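PDB 3LR1: tungstate ABC transporter, periplasmic tungstate-binding protein from Geobacter sulfurreducens, which probably binds tungstate in the periplasm and hands it to the membrane part of an ABC transporter for uptake. Local coordinates for residues Val57-Ala62 and Tyr199-Val204; Asn77-Met82 and Tyr223-Glu228; Lys8-Thr13 and Gly53-Val58; Lys22-Pro27 and Lys231-Tyr236; Tyr83-Ile88 and Thr170-Tyr175. All coordinates share one frame; numbering follows the deposited sequence.

Interaction 1. Residues Val57-Ala62 and Tyr199-Val204; sequences VVFVHA and YGIMAV
Phe59 and Tyr199 meet where strand 57-60 runs antiparallel to strand 197-204 in the periplasmic-binding-protein fold. The Phe59 ring wedges between Tyr199 and Ile201: its CE1 presses on CB of Tyr199 at 3.5 Å, and its CD1 rests 3.8 Å from Ile201 CB. CD1 of the tyrosine lies over one face of the phenylalanine ring, near its rim. The ring planes are 29° apart but slid, so they barely overlap. CG of Phe59 is anti to the backbone N (chi1 178°), which swings the ring over toward the neighbouring strand. Further along this face Val57 CG1 meets Ile201 CG1 at 3.7 Å. Helix 214-224 and Val81 cover this side. On the opposite face selenomethionine Met202 bends at chi3 and curls its CE back against Val58 CG1 (3.6 Å), with Val60 CG2 farther off. At the end of the strand, CB of His61 makes a CH-pi contact over a face of the Tyr199 ring, 3.7 Å from its centroid. With an alanine in place of Phe59, a gap would probably open beside Tyr199 and Ile201, and the tyrosine ring would be freer to turn. Four backbone bonds serve Val58, Val60, Gly200 and Met202; the alternate residues bond outward to strands 6-12 and 78-90. The side chains that meet on both faces are apolar or aromatic as far as His61, about 5 Å from a bound tungsten ion.

Interaction 2. Residues Asn77-Met82 and Tyr223-Glu228; sequences NRKDVM and YVTGPE
Val224 and Thr225 rest on Lys79 and Val81, a helix end packed against a sheet in this alpha/beta binding-protein fold. The strand is the early part of 78-90. The helix is the last turn of 214-224, just before the chain turns into helix 227-235. Val224 comes first and points at the strand. Its CG1 is anti to the backbone N (chi1 171°) and meets CG2 of Val81 at 3.9 Å, the two side chains crossing at about a right angle. Ile233 also touches both valines, and Leu24 touches Val224, so this end of the contact is apolar and buried. Thr225 follows and lies more toward solvent. Its methyl CG2 is the bump that fits between Lys79 and Val81. It sits 3.9 Å from Lys79 CB, 3.9 Å from Asp80 O and 4.3 Å from Val81 CG2. The lysine chain folds over it, bent at chi2 and chi3, and CE comes 3.6 Å from both CG2 and OG1 of Thr225. The hydroxyl itself bonds back into its own helix, to Ile221 O. The contact is therefore van der Waals in kind. Asp80 points away and forms a salt bridge with Arg63 on the other side of the strand. Gly226 then takes the N-cap position of helix 227-235, and its N bonds to Tyr223 O at 3.1 Å.

Interaction 3. Residues Lys8-Thr13 and Gly53-Val58; sequences KMSTTT and GDVDVV
Met9 pairs with Val57 and Ser10 with Val58 in parallel register, with Ser10 N bonded to Val57 O at 2.9 Å. Just before this, Lys8 O takes two donors, Asp56 N at 2.9 Å and Val57 N at 3.2 Å. The pairing sets strand 57-60 beside strand 6-12, whose other edge carries strand 35-41, in the parallel part of the mixed sheet. Asp56 turns its carboxylate back on the strand. OD2 accepts from Lys8 N at 2.9 Å through its anti lone pair, in a nearly straight bond (167°), while OD1 takes Lys213 N. The Lys8 chain bends at chi3 (-89°), which brings NZ down to Asp54 O at 2.8 Å. A methionine in place of Lys8 would probably leave the Asp54 carbonyl without this donor and the loop after helix 43-51 less firmly held. Ser10 OG lies 3.5 Å from Val58 CG2 and 3.7 Å from Val55 CG2, and it hydrogen-bonds to Ala46 O in helix 43-51. Met9 CG gives a looser touch on Val57 CG1. The lysine charge is near Asp54 and Asp56 without direct contact, so attraction across the loop probably adds to bonds made mainly with backbone atoms.

Interaction 4. Residues Lys22-Pro27 and Lys231-Tyr236; sequences KVLLPP and KIISDY
Ile232 packs against Val23, Leu24 and Pro27 in an antiparallel pair of helices. The axes of the helical segments 22-27 and 231-235 run at 163°, 9.7 Å apart, on the outside of the binding-protein fold. The apolar contacts come first. CG2 of Ile232 is anti to the backbone N (chi1 of CG1 -71°), and it touches Val23 CG1 at 3.7 Å and Leu24 CA at 4.0 Å. The longer branch ends at CD1, 4.0 Å from Pro27 CG. Helix 20-32 is kinked here, because the N atoms of Pro26 and Pro27 make no bond to the turn before. Leu24 CD1 reaches inward to Ile233 CG1 at 4.0 Å, next to Val224. Nearer solvent, Val23 CG2 meets Tyr236 CE1 at 4.0 Å, at the end of the chain. The polar link is by water. The water accepts from Lys22 NZ at 2.6 Å and donates weakly to Tyr236 OH, which is bonded more firmly to Ser18 O.

Interaction 5. Residues Tyr83-Ile88 and Thr170-Tyr175; sequences YNDFVI and TDRGTY
Asp85 and Arg172 form a side-on salt bridge. NE of Arg172 bonds to OD2 of Asp85 at 2.7 Å, and NH2 bonds to OD1 at 2.7 Å. Both oxygens use their syn lone pairs, and the carboxylate and guanidinium planes are only 16° apart. Arg172 NH2 also bonds to Gln190. Next comes Asn84, which fits both ends of its amide to the helix start. OD1 takes Gly173 N at 3.0 Å, in the carbonyl plane on a lone pair, and also Asp85 N. ND2 gives to Asp171 OD2 at 2.9 Å, with amide and carboxylate planes at 90°, and to Tyr199 OH as well. Asp171 is the N-cap of helix 172-178. Thr174 N reaches its OD2 from the opposite face to Asn84 ND2, at 2.8 Å, and Thr174 OG1 bonds to OD1. This capped helix follows strand 167-171, which pairs antiparallel with strand 78-90 close to the centre of the molecule. The side chain of Asp171 is about 6 Å from a bound tungsten ion, consistent with a place beside the anion site. Two straight backbone bonds join Val87 and Thr170. Farther out, Val87 CG1 sits over one guanidinium face of Arg172, 3.5 Å above the plane. Val87 CG2 and Thr170 CG2 lie side by side at 3.7 Å.

How the interactions relate
Interactions 1 and 3 are buried and share strand 57-60. One pairs it antiparallel with 197-204, the other parallel with 6-12. Strand 78-90 then continues the sheet and serves interactions 2 and 5, its early part meeting a helix end and its later part a capped helix. Interactions 2 and 4 are only partly buried, with mostly apolar contacts. They share helix 227-235 and touch through Tyr223 and Leu24. Charge and side-chain hydrogen bonds concentrate in interaction 5, which lies nearest the centre of the chain. Interactions 1 and 5 both come close to a bound tungsten ion and are joined by Tyr199 OH and Asn84 ND2.

Interaction 1. Residues Val57-Ala62 and Tyr199-Val204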
# COMPACT_ATOMS: atom_id res chain seq x y z
N VAL A 57 -13.57 9.48 2.42
CA VAL A 57 -12.18 9.62 2.01
C VAL A 57 -11.64 8.30 1.52
O VAL A 57 -12.02 7.25 2.05
CB VAL A 57 -11.35 10.09 3.22
CG1 VAL A 57 -9.88 10.28 2.84
CG2 VAL A 57 -11.81 11.38 3.69
N VAL A 58 -10.77 8.34 0.51
CA VAL A 58 -10.11 7.17 0.00
C VAL A 58 -8.63 7.38 0.17
O VAL A 58 -8.13 8.42 -0.24
CB VAL A 58 -10.51 6.88 -1.50
CG1 VAL A 58 -9.73 5.73 -2.06
CG2 VAL A 58 -12.01 6.63 -1.62
N PHE A 59 -7.93 6.36 0.67
CA PHE A 59 -6.46 6.46 0.90
C PHE A 59 -5.79 5.18 0.38
O PHE A 59 -5.87 4.11 1.02
CB PHE A 59 -6.18 6.69 2.38
CG PHE A 59 -4.72 6.75 2.74
CD1 PHE A 59 -3.89 7.64 2.17
CD2 PHE A 59 -4.21 5.92 3.67
CE1 PHE A 59 -2.54 7.77 2.56
CE2 PHE A 59 -2.86 6.02 4.08
CZ PHE A 59 -2.05 6.94 3.50
N VAL A 60 -5.15 5.28 -0.76
CA VAL A 60 -4.65 4.10 -1.45
C VAL A 60 -3.34 4.41 -2.14
O VAL A 60 -3.00 5.56 -2.35
CB VAL A 60 -5.63 3.55 -2.50
CG1 VAL A 60 -6.93 2.98 -1.83
CG2 VAL A 60 -5.94 4.59 -3.56
N HIS A 61 -2.63 3.39 -2.52
CA HIS A 61 -1.40 3.57 -3.31
C HIS A 61 -1.70 2.81 -4.59
O HIS A 61 -1.51 1.62 -4.67
CB HIS A 61 -0.11 3.01 -2.59
CG HIS A 61 1.12 3.11 -3.44
ND1 HIS A 61 1.42 4.26 -4.15
CD2 HIS A 61 2.05 2.20 -3.80
CE1 HIS A 61 2.50 4.05 -4.89
NE2 HIS A 61 2.90 2.81 -4.70
N ALA A 62 -2.15 3.50 -5.63
CA ALA A 62 -2.53 2.84 -6.92
C ALA A 62 -2.76 3.95 -7.91
O ALA A 62 -3.91 4.42 -8.16
CB ALA A 62 -3.77 2.02 -6.76
N TYR A 199 1.33 7.65 -1.79
CA TYR A 199 -0.03 7.28 -1.53
C TYR A 199 -0.79 8.45 -1.99
O TYR A 199 -0.29 9.56 -1.92
CB TYR A 199 -0.34 7.01 -0.06
CG TYR A 199 0.19 5.69 0.38
CD1 TYR A 199 -0.67 4.63 0.69
CD2 TYR A 199 1.54 5.47 0.47
CE1 TYR A 199 -0.17 3.40 1.08
CE2 TYR A 199 2.05 4.27 0.86
CZ TYR A 199 1.19 3.24 1.18
OH TYR A 199 1.69 2.05 1.55
N GLY A 200 -2.02 8.21 -2.43
CA GLY A 200 -2.99 9.28 -2.62
C GLY A 200 -4.13 9.27 -1.60
O GLY A 200 -4.68 8.23 -1.27
N ILE A 201 -4.44 10.44 -1.06
CA ILE A 201 -5.55 10.65 -0.16
C ILE A 201 -6.50 11.62 -0.88
O ILE A 201 -6.04 12.63 -1.43
CB ILE A 201 -5.11 11.12 1.27
CG1 ILE A 201 -6.30 10.97 2.23
CG2 ILE A 201 -4.50 12.56 1.28
CD1 ILE A 201 -5.92 11.08 3.74
N MSE A 202 -7.80 11.28 -0.93
CA MSE A 202 -8.78 12.00 -1.79
C MSE A 202 -10.09 12.05 -1.05
O MSE A 202 -10.43 11.11 -0.33
CB MSE A 202 -9.00 11.27 -3.12
CG MSE A 202 -7.80 11.00 -3.90
SE MSE A 202 -8.15 9.76 -5.33
CE MSE A 202 -8.37 8.00 -4.57
N ALA A 203 -10.81 13.15 -1.22
CA ALA A 203 -12.14 13.34 -0.68
C ALA A 203 -13.14 12.89 -1.74
O ALA A 203 -12.96 13.17 -2.97
CB ALA A 203 -12.35 14.79 -0.27
N VAL A 204 -14.18 12.18 -1.29
CA VAL A 204 -15.30 11.75 -2.12
C VAL A 204 -16.11 13.02 -2.43
O VAL A 204 -16.38 13.85 -1.53
CB VAL A 204 -16.16 10.70 -1.42
CG1 VAL A 204 -17.41 10.39 -2.26
CG2 VAL A 204 -15.33 9.42 -1.23

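Interaction 2. Residues Asn77-Met82 and Tyr223-Glu228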
# COMPACT_ATOMS: atom_id res chain seq x y z
N ASN A 77 -9.52 16.89 -4.82
CA ASN A 77 -8.45 17.44 -3.99
C ASN A 77 -7.44 16.39 -3.50
O ASN A 77 -6.97 16.39 -2.29
CB ASN A 77 -9.08 18.26 -2.85
CG ASN A 77 -9.82 19.56 -3.34
OD1 ASN A 77 -10.86 19.93 -2.79
ND2 ASN A 77 -9.32 20.19 -4.36
N ARG A 78 -7.11 15.48 -4.41
CA ARG A 78 -6.09 14.45 -4.19
C ARG A 78 -4.77 15.06 -3.75
O ARG A 78 -4.26 16.01 -4.39
CB ARG A 78 -5.80 13.61 -5.44
CG ARG A 78 -4.84 12.45 -5.21
CD ARG A 78 -4.17 11.89 -6.48
NE ARG A 78 -3.22 10.81 -6.23
CZ ARG A 78 -1.98 10.96 -5.73
NH1 ARG A 78 -1.48 12.16 -5.42
NH2 ARG A 78 -1.22 9.89 -5.54
N LYS A 79 -4.20 14.51 -2.69
CA LYS A 79 -2.87 14.89 -2.27
C LYS A 79 -1.98 13.67 -2.10
O LYS A 79 -2.41 12.63 -1.60
CB LYS A 79 -2.93 15.72 -0.98
CG LYS A 79 -3.46 17.14 -1.16
CD LYS A 79 -2.33 18.15 -1.35
CE LYS A 79 -1.41 18.34 -0.07
NZ LYS A 79 0.09 18.71 -0.30
N ASP A 80 -0.72 13.82 -2.50
CA ASP A 80 0.28 12.82 -2.26
C ASP A 80 0.59 12.79 -0.80
O ASP A 80 0.78 13.86 -0.16
CB ASP A 80 1.64 13.17 -2.95
CG ASP A 80 1.68 12.86 -4.46
OD1 ASP A 80 0.86 12.08 -4.97
OD2 ASP A 80 2.60 13.39 -5.14
N VAL A 81 0.74 11.58 -0.30
CA VAL A 81 1.17 11.30 1.04
C VAL A 81 2.38 10.38 0.88
O VAL A 81 2.26 9.18 0.55
CB VAL A 81 0.08 10.61 1.86
CG1 VAL A 81 0.65 10.19 3.21
CG2 VAL A 81 -1.11 11.50 1.98
N MSE A 82 3.56 10.98 1.07
CA MSE A 82 4.79 10.27 0.81
C MSE A 82 5.00 9.40 1.99
O MSE A 82 5.23 9.87 3.10
CB MSE A 82 5.96 11.24 0.61
CG MSE A 82 5.77 12.12 -0.69
SE MSE A 82 5.87 11.07 -2.39
CE MSE A 82 4.21 11.70 -2.87
N TYR A 223 -4.66 17.75 7.49
CA TYR A 223 -3.96 17.24 8.65
C TYR A 223 -2.84 16.31 8.28
O TYR A 223 -1.71 16.49 8.73
CB TYR A 223 -4.92 16.62 9.69
CG TYR A 223 -4.16 15.77 10.71
CD1 TYR A 223 -3.46 16.33 11.77
CD2 TYR A 223 -4.16 14.41 10.58
CE1 TYR A 223 -2.77 15.50 12.70
CE2 TYR A 223 -3.47 13.60 11.48
CZ TYR A 223 -2.78 14.15 12.50
OH TYR A 223 -2.10 13.32 13.29
N VAL A 224 -3.17 15.30 7.50
CA VAL A 224 -2.24 14.29 7.06
C VAL A 224 -1.10 14.92 6.27
O VAL A 224 -0.01 14.53 6.42
CB VAL A 224 -3.00 13.18 6.28
CG1 VAL A 224 -2.08 12.27 5.65
CG2 VAL A 224 -4.01 12.41 7.23
N THR A 225 -1.35 15.93 5.46
CA THR A 225 -0.28 16.60 4.70
C THR A 225 0.30 17.80 5.42
O THR A 225 1.15 18.54 4.88
CB THR A 225 -0.83 17.03 3.33
OG1 THR A 225 -1.94 17.94 3.50
CG2 THR A 225 -1.26 15.79 2.53
N GLY A 226 -0.20 18.08 6.61
CA GLY A 226 0.33 19.18 7.41
C GLY A 226 1.52 18.80 8.26
O GLY A 226 1.92 17.63 8.31
N PRO A 227 2.10 19.79 8.95
CA PRO A 227 3.32 19.49 9.68
C PRO A 227 3.17 18.37 10.73
O PRO A 227 4.11 17.60 10.90
CB PRO A 227 3.70 20.86 10.35
CG PRO A 227 2.73 21.86 9.88
CD PRO A 227 1.60 21.14 9.19
N GLU A 228 2.04 18.29 11.44
CA GLU A 228 1.90 17.28 12.50
C GLU A 228 1.80 15.93 11.87
O GLU A 228 2.50 15.01 12.28
CB GLU A 228 0.68 17.50 13.40
CG GLU A 228 0.72 16.55 14.59
CD GLU A 228 -0.44 16.74 15.54
OE1 GLU A 228 -1.32 17.62 15.27
OE2 GLU A 228 -0.42 16.02 16.57

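Interaction 3. Residues Lys8-Thr13 and Gly53-Val58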
# COMPACT_ATOMS: atom_id res chain seq x y z
N LYS A 8 -15.57 8.21 7.48
CA LYS A 8 -15.26 6.85 6.96
C LYS A 8 -14.18 6.96 5.89
O LYS A 8 -14.27 7.75 5.00
CB LYS A 8 -16.50 6.25 6.35
CG LYS A 8 -17.51 5.78 7.48
CD LYS A 8 -18.57 4.87 6.86
CE LYS A 8 -19.73 5.66 6.36
NZ LYS A 8 -20.71 4.76 5.55
N MSE A 9 -13.11 6.24 6.05
CA MSE A 9 -12.02 6.20 5.12
C MSE A 9 -11.86 4.77 4.59
O MSE A 9 -11.67 3.80 5.35
CB MSE A 9 -10.73 6.62 5.80
CG MSE A 9 -9.52 6.56 4.94
SE MSE A 9 -8.01 7.28 5.99
CE MSE A 9 -7.44 5.61 6.47
N SER A 10 -11.87 4.62 3.28
CA SER A 10 -11.51 3.31 2.70
C SER A 10 -10.02 3.31 2.40
O SER A 10 -9.44 4.34 2.01
CB SER A 10 -12.30 2.93 1.44
OG SER A 10 -11.96 3.80 0.39
N THR A 11 -9.42 2.15 2.61
CA THR A 11 -7.98 1.92 2.39
C THR A 11 -7.74 0.46 2.09
O THR A 11 -8.70 -0.33 1.95
CB THR A 11 -7.12 2.42 3.55
OG1 THR A 11 -5.73 2.50 3.16
CG2 THR A 11 -7.28 1.64 4.82
N THR A 12 -6.49 0.07 1.93
CA THR A 12 -6.26 -1.34 1.71
C THR A 12 -5.80 -2.04 2.97
O THR A 12 -5.25 -1.42 3.89
CB THR A 12 -5.24 -1.59 0.62
OG1 THR A 12 -4.00 -1.16 1.10
CG2 THR A 12 -5.59 -0.88 -0.67
N THR A 13 -6.11 -3.35 3.04
CA THR A 13 -5.72 -4.19 4.15
C THR A 13 -4.23 -4.10 4.39
O THR A 13 -3.76 -4.11 5.52
CB THR A 13 -6.06 -5.65 3.88
OG1 THR A 13 -7.50 -5.80 3.76
CG2 THR A 13 -5.55 -6.44 5.01
N GLY A 53 -20.27 6.27 -2.74
CA GLY A 53 -20.53 7.27 -1.69
C GLY A 53 -20.62 6.69 -0.29
O GLY A 53 -21.20 7.33 0.59
N ASP A 54 -20.13 5.47 -0.09
CA ASP A 54 -20.25 4.77 1.21
C ASP A 54 -19.09 5.08 2.13
O ASP A 54 -19.09 4.64 3.28
CB ASP A 54 -20.41 3.23 1.03
CG ASP A 54 -21.81 2.83 0.61
OD1 ASP A 54 -22.73 3.07 1.43
OD2 ASP A 54 -22.05 2.30 -0.51
N VAL A 55 -18.06 5.77 1.61
CA VAL A 55 -17.04 6.38 2.44
C VAL A 55 -16.85 7.84 2.07
O VAL A 55 -17.33 8.30 1.03
CB VAL A 55 -15.69 5.65 2.33
CG1 VAL A 55 -15.83 4.20 2.90
CG2 VAL A 55 -15.14 5.66 0.84
N ASP A 56 -16.15 8.59 2.94
CA ASP A 56 -15.93 10.04 2.73
C ASP A 56 -14.52 10.38 2.16
O ASP A 56 -14.30 11.43 1.56
CB ASP A 56 -16.13 10.73 4.08
CG ASP A 56 -17.44 10.34 4.76
OD1 ASP A 56 -18.52 10.70 4.18
OD2 ASP A 56 -17.38 9.73 5.87
N VAL A 57 -13.57 9.48 2.42
CA VAL A 57 -12.18 9.62 2.01
C VAL A 57 -11.64 8.30 1.52
O VAL A 57 -12.02 7.25 2.05
CB VAL A 57 -11.35 10.09 3.22
CG1 VAL A 57 -9.88 10.28 2.84
CG2 VAL A 57 -11.81 11.38 3.69
N VAL A 58 -10.77 8.34 0.51
CA VAL A 58 -10.11 7.17 0.00
C VAL A 58 -8.63 7.38 0.17
O VAL A 58 -8.13 8.42 -0.24
CB VAL A 58 -10.51 6.88 -1.50
CG1 VAL A 58 -9.73 5.73 -2.06
CG2 VAL A 58 -12.01 6.63 -1.62

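Interaction 4. Residues Lys22-Pro27 and Lys231-Tyr236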
# COMPACT_ATOMS: atom_id res chain seq x y z
N LYS A 22 -2.98 3.79 13.21
CA LYS A 22 -3.16 3.75 14.62
C LYS A 22 -2.45 4.90 15.36
O LYS A 22 -2.91 5.35 16.37
CB LYS A 22 -2.74 2.36 15.16
CG LYS A 22 -3.46 2.00 16.43
CD LYS A 22 -3.29 0.47 16.75
CE LYS A 22 -1.84 -0.05 16.49
NZ LYS A 22 -0.72 0.80 17.08
N VAL A 23 -1.38 5.43 14.80
CA VAL A 23 -0.61 6.54 15.34
C VAL A 23 -1.01 7.89 14.67
O VAL A 23 -1.12 8.92 15.33
CB VAL A 23 0.90 6.24 15.14
CG1 VAL A 23 1.73 7.37 15.64
CG2 VAL A 23 1.29 4.91 15.91
N LEU A 24 -1.31 7.87 13.38
CA LEU A 24 -1.64 9.08 12.64
C LEU A 24 -3.01 9.65 13.00
O LEU A 24 -3.17 10.89 13.06
CB LEU A 24 -1.59 8.78 11.12
CG LEU A 24 -1.76 9.93 10.14
CD1 LEU A 24 -0.70 11.04 10.30
CD2 LEU A 24 -1.72 9.38 8.75
N LEU A 25 -4.02 8.80 13.19
CA LEU A 25 -5.37 9.29 13.36
C LEU A 25 -5.77 9.89 14.75
O LEU A 25 -6.54 10.82 14.79
CB LEU A 25 -6.41 8.23 12.91
CG LEU A 25 -6.30 7.80 11.44
CD1 LEU A 25 -7.30 6.56 11.12
CD2 LEU A 25 -6.57 8.97 10.54
N PRO A 26 -5.29 9.35 15.87
CA PRO A 26 -5.78 9.90 17.15
C PRO A 26 -5.66 11.41 17.41
O PRO A 26 -6.62 12.02 17.94
CB PRO A 26 -5.07 9.06 18.19
CG PRO A 26 -4.94 7.70 17.51
CD PRO A 26 -4.56 8.09 16.07
N PRO A 27 -4.54 12.04 17.04
CA PRO A 27 -4.53 13.50 17.21
C PRO A 27 -5.59 14.22 16.42
O PRO A 27 -6.14 15.18 16.91
CB PRO A 27 -3.17 13.89 16.72
CG PRO A 27 -2.35 12.57 16.81
CD PRO A 27 -3.28 11.55 16.42
N LYS A 231 5.15 14.79 10.36
CA LYS A 231 6.07 14.38 11.38
C LYS A 231 5.78 12.98 11.88
O LYS A 231 6.67 12.19 12.11
CB LYS A 231 6.08 15.36 12.56
CG LYS A 231 7.25 15.09 13.45
CD LYS A 231 7.29 16.08 14.61
CE LYS A 231 8.02 15.51 15.85
NZ LYS A 231 7.20 15.72 17.12
N ILE A 232 4.51 12.64 12.04
CA ILE A 232 4.18 11.30 12.46
C ILE A 232 4.58 10.30 11.39
O ILE A 232 5.14 9.23 11.70
CB ILE A 232 2.65 11.16 12.75
CG1 ILE A 232 2.32 11.93 14.04
CG2 ILE A 232 2.28 9.65 12.81
CD1 ILE A 232 0.82 12.08 14.36
N ILE A 233 4.31 10.66 10.13
CA ILE A 233 4.58 9.74 9.02
C ILE A 233 6.07 9.54 8.89
O ILE A 233 6.54 8.42 8.65
CB ILE A 233 3.93 10.24 7.70
CG1 ILE A 233 2.39 10.20 7.84
CG2 ILE A 233 4.42 9.44 6.47
CD1 ILE A 233 1.69 11.03 6.76
N SER A 234 6.83 10.62 9.04
CA SER A 234 8.30 10.51 8.91
C SER A 234 8.94 9.84 10.13
O SER A 234 9.97 9.20 9.96
CB SER A 234 8.96 11.87 8.67
OG SER A 234 8.97 12.56 9.90
N ASP A 235 8.34 9.97 11.32
CA ASP A 235 8.85 9.34 12.57
C ASP A 235 8.45 7.86 12.68
O ASP A 235 9.01 7.13 13.46
CB ASP A 235 8.28 10.02 13.83
CG ASP A 235 8.98 11.34 14.19
OD1 ASP A 235 9.75 11.86 13.35
OD2 ASP A 235 8.74 11.86 15.32
N TYR A 236 7.48 7.44 11.88
CA TYR A 236 6.81 6.18 12.11
C TYR A 236 7.75 4.98 11.88
O TYR A 236 8.34 4.84 10.79
CB TYR A 236 5.55 6.06 11.24
CG TYR A 236 4.85 4.79 11.54
CD1 TYR A 236 4.39 4.55 12.82
CD2 TYR A 236 4.71 3.77 10.60
CE1 TYR A 236 3.80 3.32 13.18
CE2 TYR A 236 4.09 2.59 10.93
CZ TYR A 236 3.65 2.34 12.21
OH TYR A 236 3.00 1.11 12.52
O HOH W 1 0.96 1.29 15.14

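Interaction 5. Residues Tyr83-Ile88 and Thr170-Tyr175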
# COMPACT_ATOMS: atom_id res chain seq x y z
N TYR A 83 4.96 8.10 1.75
CA TYR A 83 5.16 7.16 2.84
C TYR A 83 5.56 5.83 2.31
O TYR A 83 5.14 5.45 1.22
CB TYR A 83 3.86 7.01 3.65
CG TYR A 83 3.87 5.83 4.57
CD1 TYR A 83 4.81 5.74 5.56
CD2 TYR A 83 2.93 4.83 4.46
CE1 TYR A 83 4.86 4.63 6.44
CE2 TYR A 83 2.94 3.71 5.32
CZ TYR A 83 3.94 3.62 6.30
OH TYR A 83 4.04 2.55 7.18
N ASN A 84 6.37 5.12 3.07
CA ASN A 84 6.68 3.75 2.83
C ASN A 84 7.64 3.53 1.66
O ASN A 84 7.92 4.49 0.84
CB ASN A 84 5.38 3.00 2.56
CG ASN A 84 5.35 1.58 3.16
OD1 ASN A 84 6.38 0.99 3.50
ND2 ASN A 84 4.17 1.01 3.19
N ASP A 85 8.17 2.30 1.57
CA ASP A 85 9.04 1.99 0.45
C ASP A 85 9.04 0.49 0.14
O ASP A 85 8.55 -0.29 0.92
CB ASP A 85 10.45 2.48 0.70
CG ASP A 85 11.12 1.82 1.85
OD1 ASP A 85 12.23 1.28 1.68
OD2 ASP A 85 10.57 1.79 2.93
N PHE A 86 9.61 0.10 -1.00
CA PHE A 86 9.55 -1.28 -1.38
C PHE A 86 10.86 -2.01 -1.08
O PHE A 86 11.93 -1.50 -1.39
CB PHE A 86 9.21 -1.43 -2.84
CG PHE A 86 7.78 -1.09 -3.16
CD1 PHE A 86 6.75 -1.89 -2.72
CD2 PHE A 86 7.50 0.00 -3.97
CE1 PHE A 86 5.43 -1.58 -3.05
CE2 PHE A 86 6.21 0.32 -4.28
CZ PHE A 86 5.17 -0.49 -3.83
N VAL A 87 10.76 -3.25 -0.59
CA VAL A 87 11.93 -4.08 -0.37
C VAL A 87 11.70 -5.50 -0.94
O VAL A 87 10.57 -5.90 -1.24
CB VAL A 87 12.27 -4.17 1.18
CG1 VAL A 87 12.64 -2.76 1.85
CG2 VAL A 87 11.14 -4.79 1.96
N ILE A 88 12.77 -6.26 -1.14
CA ILE A 88 12.65 -7.64 -1.53
C ILE A 88 13.09 -8.47 -0.31
O ILE A 88 14.20 -8.31 0.25
CB ILE A 88 13.45 -8.04 -2.83
CG1 ILE A 88 13.10 -7.07 -4.00
CG2 ILE A 88 13.19 -9.58 -3.21
CD1 ILE A 88 13.96 -7.12 -5.24
N THR A 170 7.68 -6.56 -1.31
CA THR A 170 6.74 -6.13 -0.28
C THR A 170 6.98 -4.68 0.09
O THR A 170 8.09 -4.19 0.03
CB THR A 170 6.80 -7.04 1.02
OG1 THR A 170 5.80 -6.61 1.96
CG2 THR A 170 8.16 -7.00 1.72
N ASP A 171 5.91 -3.95 0.47
CA ASP A 171 6.13 -2.67 1.14
C ASP A 171 6.75 -2.97 2.54
O ASP A 171 6.44 -3.99 3.16
CB ASP A 171 4.83 -1.90 1.24
CG ASP A 171 3.92 -2.49 2.26
OD1 ASP A 171 3.27 -3.51 1.94
OD2 ASP A 171 3.85 -1.91 3.40
N ARG A 172 7.66 -2.08 3.01
CA ARG A 172 8.39 -2.29 4.25
C ARG A 172 7.44 -2.23 5.40
O ARG A 172 7.61 -2.94 6.40
CB ARG A 172 9.43 -1.22 4.42
CG ARG A 172 10.37 -1.44 5.55
CD ARG A 172 11.17 -0.10 5.77
NE ARG A 172 12.04 0.21 4.62
CZ ARG A 172 13.27 -0.26 4.46
NH1 ARG A 172 13.84 -1.07 5.38
NH2 ARG A 172 13.99 0.09 3.41
N GLY A 173 6.42 -1.39 5.27
CA GLY A 173 5.50 -1.22 6.39
C GLY A 173 4.86 -2.53 6.79
O GLY A 173 4.85 -2.91 7.97
N THR A 174 4.30 -3.24 5.83
CA THR A 174 3.66 -4.52 6.12
C THR A 174 4.68 -5.58 6.64
O THR A 174 4.45 -6.31 7.58
CB THR A 174 2.97 -5.15 4.87
OG1 THR A 174 2.08 -4.23 4.19
CG2 THR A 174 2.20 -6.43 5.30
N TYR A 175 5.81 -5.68 5.98
CA TYR A 175 6.89 -6.53 6.47
C TYR A 175 7.28 -6.25 7.95
O TYR A 175 7.40 -7.20 8.74
CB TYR A 175 8.09 -6.37 5.57
CG TYR A 175 9.27 -7.17 6.16
CD1 TYR A 175 9.29 -8.54 6.12
CD2 TYR A 175 10.26 -6.55 6.88
CE1 TYR A 175 10.31 -9.25 6.69
CE2 TYR A 175 11.25 -7.24 7.47
CZ TYR A 175 11.28 -8.58 7.37
OH TYR A 175 12.30 -9.25 7.96